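Local coordinates for oligopeptide-binding protein AppA (PDB 1XOC) that captures oligopeptides outside the cell, binding tetra- and pentapeptides but not tripeptides, for an ABC-type permease that can replace the OPP system in sporulation and genetic competence, at residues T46-M51 with Q197-E202; E31-N36 with S40-S45. One frame throughout, in Å; residues are numbered along the deposited sequence.

Interaction 1 (T46-M51 with Q197-E202); sequences TDIENM and QYIKLE. With ZN (zinc ion), chain O.
Ile48 and Met51, one helical turn apart, meet Ile199 and Leu201 where helix 43-52 packs on a face of the four-stranded mixed sheet of this family 5 solute-binding protein. The local axes run nearly parallel, 14° apart, at a separation of 10.9 Å, and the join is wholly apolar. Against Met51, Leu201 works through one methyl: its CD1 lies 3.6 Å from CE of Met51, and CB and SD of the same methionine also border that methyl. Met51 is extended at chi2 but bends at chi3 (-72°), which brings CE up to CD1 of Leu201; the two side chains cross at about a right angle. Ile48 spreads its branches along the strand, CG2 at the CD1 methyl of Leu201 and CG1 4.2 Å from CD1 of Ile199. Tyr219 and Val217 of the adjacent strand 216-221 extend the apolar surface, touching Ile48 and Met51 respectively. On another side of the helix, Asp47 has its OD1 in a salt bridge with Arg508, while OD2 accepts from Tyr219 and also binds zinc. Three waters join that carboxylate oxygen around the metal, with Asp47 OD2 standing 2.3 Å from the zinc ion.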
# COMPACT_ATOMS: atom_id res chain seq x y z
N THR A 46 4.82 -1.34 6.76
CA THR A 46 3.55 -1.64 7.39
C THR A 46 3.51 -3.10 7.90
O THR A 46 2.93 -3.40 8.96
CB THR A 46 2.37 -1.33 6.45
OG1 THR A 46 2.39 0.06 6.12
CG2 THR A 46 1.02 -1.61 7.09
N ASP A 47 4.11 -4.03 7.16
CA ASP A 47 4.19 -5.43 7.62
C ASP A 47 4.83 -5.53 9.02
O ASP A 47 4.35 -6.31 9.87
CB ASP A 47 5.03 -6.30 6.68
CG ASP A 47 4.31 -6.69 5.40
OD1 ASP A 47 3.05 -6.68 5.34
OD2 ASP A 47 5.08 -7.08 4.49
N ILE A 48 5.92 -4.81 9.24
CA ILE A 48 6.60 -4.90 10.53
C ILE A 48 5.76 -4.18 11.62
O ILE A 48 5.63 -4.68 12.75
CB ILE A 48 7.99 -4.34 10.41
CG1 ILE A 48 8.75 -5.06 9.31
CG2 ILE A 48 8.71 -4.44 11.76
CD1 ILE A 48 9.03 -6.48 9.56
N GLU A 49 5.22 -3.00 11.29
CA GLU A 49 4.38 -2.25 12.22
C GLU A 49 3.23 -3.08 12.78
O GLU A 49 2.92 -3.02 13.96
CB GLU A 49 3.80 -1.02 11.49
CG GLU A 49 4.83 0.05 11.19
CD GLU A 49 4.33 1.10 10.22
OE1 GLU A 49 3.16 1.05 9.82
OE2 GLU A 49 5.11 2.01 9.85
N ASN A 50 2.63 -3.89 11.92
CA ASN A 50 1.48 -4.70 12.35
C ASN A 50 1.87 -5.85 13.28
O ASN A 50 0.99 -6.43 13.94
CB ASN A 50 0.64 -5.16 11.16
CG ASN A 50 -0.28 -4.05 10.69
OD1 ASN A 50 0.13 -3.10 10.03
ND2 ASN A 50 -1.51 -4.12 11.12
N MET A 51 3.16 -6.19 13.36
CA MET A 51 3.67 -7.16 14.34
C MET A 51 4.12 -6.49 15.61
O MET A 51 3.99 -7.06 16.69
CB MET A 51 4.81 -8.00 13.74
CG MET A 51 4.28 -8.98 12.73
SD MET A 51 5.50 -10.15 12.07
CE MET A 51 6.45 -9.04 11.05
N GLN A 197 19.66 -7.04 5.11
CA GLN A 197 19.67 -8.49 5.26
C GLN A 197 18.39 -8.99 5.90
O GLN A 197 17.72 -9.84 5.33
CB GLN A 197 20.85 -8.93 6.08
CG GLN A 197 22.16 -8.61 5.44
CD GLN A 197 23.29 -9.39 6.06
OE1 GLN A 197 24.31 -8.81 6.43
NE2 GLN A 197 23.11 -10.70 6.21
N TYR A 198 18.10 -8.52 7.11
CA TYR A 198 16.90 -9.02 7.82
C TYR A 198 16.50 -8.19 9.02
O TYR A 198 17.28 -7.48 9.59
CB TYR A 198 17.12 -10.47 8.31
CG TYR A 198 18.24 -10.60 9.31
CD1 TYR A 198 19.50 -10.97 8.92
CD2 TYR A 198 18.02 -10.35 10.66
CE1 TYR A 198 20.52 -11.08 9.84
CE2 TYR A 198 19.04 -10.47 11.60
CZ TYR A 198 20.27 -10.83 11.18
OH TYR A 198 21.29 -10.93 12.11
N ILE A 199 15.24 -8.35 9.40
CA ILE A 199 14.70 -7.84 10.65
C ILE A 199 14.22 -9.08 11.41
O ILE A 199 13.41 -9.85 10.89
CB ILE A 199 13.51 -6.91 10.40
CG1 ILE A 199 13.99 -5.68 9.63
CG2 ILE A 199 12.85 -6.54 11.72
CD1 ILE A 199 12.94 -4.86 9.02
N LYS A 200 14.70 -9.23 12.63
CA LYS A 200 14.32 -10.36 13.49
C LYS A 200 13.47 -9.86 14.65
O LYS A 200 13.82 -8.90 15.32
CB LYS A 200 15.57 -11.05 14.05
CG LYS A 200 15.26 -12.40 14.70
CD LYS A 200 16.54 -13.08 15.07
CE LYS A 200 16.37 -14.22 16.07
NZ LYS A 200 17.64 -14.41 16.85
N LEU A 201 12.30 -10.50 14.82
CA LEU A 201 11.38 -10.24 15.92
C LEU A 201 11.14 -11.51 16.74
O LEU A 201 11.20 -12.62 16.21
CB LEU A 201 10.03 -9.76 15.39
CG LEU A 201 9.98 -8.67 14.31
CD1 LEU A 201 8.57 -8.36 13.93
CD2 LEU A 201 10.61 -7.38 14.75
N GLU A 202 10.85 -11.32 18.04
CA GLU A 202 10.67 -12.43 19.01
C GLU A 202 9.28 -12.32 19.57
O GLU A 202 8.76 -11.21 19.75
CB GLU A 202 11.64 -12.29 20.19
CG GLU A 202 13.07 -12.49 19.84
CD GLU A 202 14.00 -12.44 21.06
OE1 GLU A 202 13.63 -11.77 22.05
OE2 GLU A 202 15.10 -13.04 20.98
ZN ZN O . 3.93 -8.01 2.71
O HOH W 1 4.42 -9.85 1.20
O HOH W 2 5.12 -9.95 3.36
O HOH W 3 4.19 -6.12 1.60

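Interaction 2 (E31-N36 with S40-S45); sequences EPTLFN and STDDAS
The irregular chain 31-36 runs past the start of helix 43-52, bringing CA of Pro32 to 4.5 Å from CA of Ser45, and at the other end Ser40 N donates to Asn36 O in a 3.1 Å bond. Ser45 is the hub. With its OG beside the backbone N (chi1 -58°), that hydroxyl receives a nearly straight bond from Thr33 N (3.0 Å, 174°) and gives its own proton to OD2 of Asp42, on the syn side of the carboxylate. OD1 of Asp42 takes Ser45 N from above the carboxylate plane at 3.2 Å and, weakly, Ala44 N; Trp398 also donates to it. Without the hydroxyl, as with an alanine here, Thr33 N would probably lose this acceptor and Asp42 OD2 its hydroxyl donor, leaving that carboxylate oxygen less firmly held. Water 4 makes a second bridge, donating to Glu31 O at 2.8 Å and weakly to Asp42 OD1 while bonded to Thr33 OG1. The Pro32 ring sits against Ala44, CG to CB 4.1 Å; at the other end, CD2 of Leu34 rests on CA and CB of Ser40. Asp42 thus forms a classical helix N-cap, here tied through a serine hydroxyl to the preceding loop, beside Thr41 and Asp43, whose backbones hydrogen-bond the bound peptide.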
# COMPACT_ATOMS: atom_id res chain seq x y z
N GLU A 31 12.92 -3.81 1.41
CA GLU A 31 13.30 -3.51 2.79
C GLU A 31 12.47 -2.38 3.35
O GLU A 31 12.28 -1.37 2.67
CB GLU A 31 14.77 -3.13 2.86
CG GLU A 31 15.33 -3.07 4.26
CD GLU A 31 16.83 -3.07 4.26
OE1 GLU A 31 17.46 -2.81 3.20
OE2 GLU A 31 17.38 -3.30 5.36
N PRO A 32 12.01 -2.51 4.62
CA PRO A 32 11.34 -1.38 5.24
C PRO A 32 12.21 -0.14 5.42
O PRO A 32 13.49 -0.19 5.30
CB PRO A 32 10.93 -1.92 6.62
CG PRO A 32 10.93 -3.40 6.47
CD PRO A 32 12.05 -3.68 5.53
N THR A 33 11.55 0.96 5.73
CA THR A 33 12.20 2.24 5.99
C THR A 33 12.15 2.60 7.47
O THR A 33 13.14 2.95 8.08
CB THR A 33 11.50 3.32 5.17
OG1 THR A 33 11.71 3.07 3.79
CG2 THR A 33 12.11 4.68 5.41
N LEU A 34 10.96 2.50 8.06
CA LEU A 34 10.82 2.78 9.46
C LEU A 34 9.51 2.18 9.98
O LEU A 34 8.68 1.80 9.21
CB LEU A 34 10.86 4.29 9.71
CG LEU A 34 9.63 5.17 9.48
CD1 LEU A 34 9.79 6.58 9.91
CD2 LEU A 34 9.06 5.11 8.12
N PHE A 35 9.35 2.13 11.30
CA PHE A 35 8.20 1.48 11.91
C PHE A 35 7.42 2.49 12.72
O PHE A 35 7.62 2.65 13.90
CB PHE A 35 8.65 0.32 12.79
CG PHE A 35 9.74 -0.51 12.19
CD1 PHE A 35 10.93 -0.69 12.84
CD2 PHE A 35 9.57 -1.09 10.96
CE1 PHE A 35 11.91 -1.45 12.28
CE2 PHE A 35 10.56 -1.84 10.41
CZ PHE A 35 11.73 -2.01 11.08
N ASN A 36 6.54 3.17 12.02
CA ASN A 36 5.72 4.21 12.60
C ASN A 36 4.62 4.60 11.62
O ASN A 36 4.87 5.15 10.58
CB ASN A 36 6.56 5.44 12.95
CG ASN A 36 5.81 6.44 13.81
OD1 ASN A 36 4.59 6.61 13.65
ND2 ASN A 36 6.53 7.12 14.73
N SER A 40 5.26 6.11 7.68
CA SER A 40 5.48 5.16 6.62
C SER A 40 4.44 5.27 5.51
O SER A 40 3.27 5.58 5.77
CB SER A 40 5.54 3.74 7.15
OG SER A 40 4.33 3.38 7.77
N THR A 41 4.88 4.97 4.29
CA THR A 41 3.96 4.97 3.14
C THR A 41 3.96 3.63 2.39
O THR A 41 3.24 3.51 1.40
CB THR A 41 4.19 6.14 2.17
OG1 THR A 41 5.53 6.06 1.66
CG2 THR A 41 4.01 7.50 2.84
N ASP A 42 4.76 2.66 2.85
CA ASP A 42 5.05 1.45 2.06
C ASP A 42 4.68 0.17 2.80
O ASP A 42 4.73 0.11 4.03
CB ASP A 42 6.51 1.42 1.59
CG ASP A 42 7.48 1.09 2.69
OD1 ASP A 42 7.95 -0.07 2.71
OD2 ASP A 42 7.76 1.95 3.55
N ASP A 43 4.33 -0.86 2.06
CA ASP A 43 3.85 -2.08 2.66
C ASP A 43 4.87 -2.86 3.48
O ASP A 43 4.54 -3.54 4.42
CB ASP A 43 3.29 -2.99 1.60
CG ASP A 43 2.06 -3.72 2.08
OD1 ASP A 43 1.15 -3.07 2.65
OD2 ASP A 43 2.02 -4.96 1.90
N ALA A 44 6.14 -2.75 3.14
CA ALA A 44 7.16 -3.46 3.90
C ALA A 44 7.23 -2.91 5.32
O ALA A 44 7.32 -3.65 6.30
CB ALA A 44 8.50 -3.35 3.20
N SER A 45 7.25 -1.58 5.44
CA SER A 45 7.18 -0.92 6.76
C SER A 45 5.92 -1.35 7.47
O SER A 45 5.96 -1.71 8.63
CB SER A 45 7.28 0.60 6.62
OG SER A 45 8.51 1.01 5.97
O HOH W 4 10.74 0.96 2.55

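In the fold
Interactions 1 and 2 share helix 43-52, and their centres lie 10 Å apart. Segment 31-36 lies along the first turn of this helix in interaction 2, and the following turn faces the sheet in interaction 1. Two apolar contacts join them: Phe35 CE2 lies 3.5 Å from Ile48 CG2, and Pro32 CG lies 3.6 Å from Ile199 CD1, so the loop touches both helix and strand. Glu49 OE2 adds a polar tie, probably hydrogen-bonded to Ser40 OG at 2.6 Å and to Asn36 N at 2.8 Å. Peptide contacts gather around the helix start, at Thr41, Asp43 and Thr46. Arg508 forms salt bridges with both Asp43 and the zinc-bound Asp47.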